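PDB 3O6Q: stage II sporulation protein SA from Bacillus subtilis, which acts as the toxin of a type II toxin-antitoxin system, killing the cell during sporulation unless its partner SpoIISB neutralises it. Local coordinates for residues A[139-142]-A[143-146]. Sequence-based numbering, arbitrary orientation.
Sequences TSLT and SIYD
Ile144 reaches back along its own helix to lie against the turn that carries Ser140 and Leu141. Its CB sits 3.6 Å from Leu141 O. From there CG1, anti to the carbonyl carbon (chi1 -64°), heads toward the start of the helix and passes 3.3 Å from Ser140 O. The tip, CD1, stays beside the same carbonyl and comes within 4.5 Å of Leu141 CD2, a loose apolar touch between neighbouring branches. Four successive i to i+4 backbone bonds hold this part of helix 132-148, from Ser143 N to Thr139 O through Asp146 N to Thr142 O. The bond from Tyr145 N to Leu141 O, at 2.8 Å, is the shortest of them and fairly straight (N-H...O 160°).

A chi1 of 64° turns Thr142 OG1 toward Thr139 O, but their modelled separation of 2.4 Å is implausibly short, which leaves the details of this bond doubtful. A hydroxyl on a buried helix can be satisfied by a carbonyl of the preceding turn, as Ser140 OG is by Leu136 O.

Different faces of the helix meet different neighbours. Branched, apolar Ile144 suits its place among Tyr29, Ile38 and Ile144 of the second subunit; tyrosine suits position 145 because its ring packs edge-to-face with Tyr48 while its buried OH bonds to Tyr41 O. The subunit contact is mixed, Ile144 meeting its counterpart while Thr139 OG1 bonds to Gln30 of the second subunit. Thr139, Ser143 and Asp146 also touch another protein's chain, where Asp146 OD2 hydrogen-bonds a polar side chain, consistent with a helix that contributes to partner binding in this part, predicted to be cytoplasmic.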
loop_
_atom_site.group_PDB
_atom_site.type_symbol
_atom_site.label_atom_id
_atom_site.label_comp_id
_atom_site.label_asym_id
_atom_site.label_seq_id
_atom_site.Cartn_x
_atom_site.Cartn_y
_atom_site.Cartn_z
ATOM N N THR A 139 4.673 1.997 -7.495
ATOM C CA THR A 139 5.227 0.778 -8.064
ATOM C C THR A 139 4.360 -0.441 -7.746
ATOM O O THR A 139 4.215 -1.308 -8.569
ATOM C CB THR A 139 6.704 0.552 -7.715
ATOM O OG1 THR A 139 6.896 0.373 -6.287
ATOM C CG2 THR A 139 7.487 1.702 -8.239
ATOM N N SER A 140 3.786 -0.500 -6.561
ATOM C CA SER A 140 2.765 -1.507 -6.251
ATOM C C SER A 140 1.709 -1.613 -7.308
ATOM O O SER A 140 1.303 -2.705 -7.683
ATOM C CB SER A 140 2.062 -1.158 -4.943
ATOM O OG SER A 140 2.993 -1.336 -3.873
ATOM N N LEU A 141 1.267 -0.480 -7.812
ATOM C CA LEU A 141 0.200 -0.478 -8.808
ATOM C C LEU A 141 0.642 -1.079 -10.147
ATOM O O LEU A 141 -0.107 -1.780 -10.815
ATOM C CB LEU A 141 -0.286 0.962 -9.043
ATOM C CG LEU A 141 -1.255 1.631 -8.094
ATOM C CD1 LEU A 141 -1.264 3.117 -8.484
ATOM C CD2 LEU A 141 -2.659 0.994 -8.237
ATOM N N THR A 142 1.847 -0.759 -10.561
ATOM C CA THR A 142 2.440 -1.370 -11.750
ATOM C C THR A 142 2.505 -2.875 -11.577
ATOM O O THR A 142 2.305 -3.603 -12.531
ATOM C CB THR A 142 3.876 -0.845 -12.025
ATOM O OG1 THR A 142 4.741 -1.213 -10.951
ATOM C CG2 THR A 142 3.911 0.672 -12.191
ATOM N N SER A 143 2.761 -3.353 -10.367
ATOM C CA SER A 143 2.771 -4.802 -10.113
ATOM C C SER A 143 1.386 -5.397 -10.188
ATOM O O SER A 143 1.202 -6.438 -10.812
ATOM C CB SER A 143 3.441 -5.134 -8.773
ATOM O OG SER A 143 4.830 -4.816 -8.845
ATOM N N ILE A 144 0.401 -4.716 -9.614
ATOM C CA ILE A 144 -0.976 -5.152 -9.729
ATOM C C ILE A 144 -1.420 -5.175 -11.178
ATOM O O ILE A 144 -2.084 -6.094 -11.607
ATOM C CB ILE A 144 -1.914 -4.249 -8.939
ATOM C CG1 ILE A 144 -1.588 -4.355 -7.433
ATOM C CG2 ILE A 144 -3.379 -4.615 -9.241
ATOM C CD1 ILE A 144 -1.938 -3.105 -6.637
ATOM N N TYR A 145 -1.020 -4.187 -11.958
ATOM C CA TYR A 145 -1.344 -4.194 -13.389
ATOM C C TYR A 145 -0.859 -5.455 -14.073
ATOM O O TYR A 145 -1.625 -6.121 -14.792
ATOM C CB TYR A 145 -0.770 -2.969 -14.086
ATOM C CG TYR A 145 -1.265 -2.741 -15.498
ATOM C CD1 TYR A 145 -2.443 -2.034 -15.744
ATOM C CD2 TYR A 145 -0.535 -3.192 -16.599
ATOM C CE1 TYR A 145 -2.880 -1.795 -17.037
ATOM C CE2 TYR A 145 -0.963 -2.941 -17.882
ATOM C CZ TYR A 145 -2.142 -2.244 -18.081
ATOM O OH TYR A 145 -2.568 -2.076 -19.365
ATOM N N ASP A 146 0.393 -5.823 -13.825
ATOM C CA ASP A 146 0.960 -7.008 -14.483
ATOM C C ASP A 146 0.219 -8.269 -14.054
ATOM O O ASP A 146 -0.074 -9.141 -14.875
ATOM C CB ASP A 146 2.412 -7.151 -14.128
ATOM C CG ASP A 146 3.128 -8.133 -15.042
ATOM O OD1 ASP A 146 2.734 -9.325 -15.099
ATOM O OD2 ASP A 146 4.086 -7.720 -15.733
#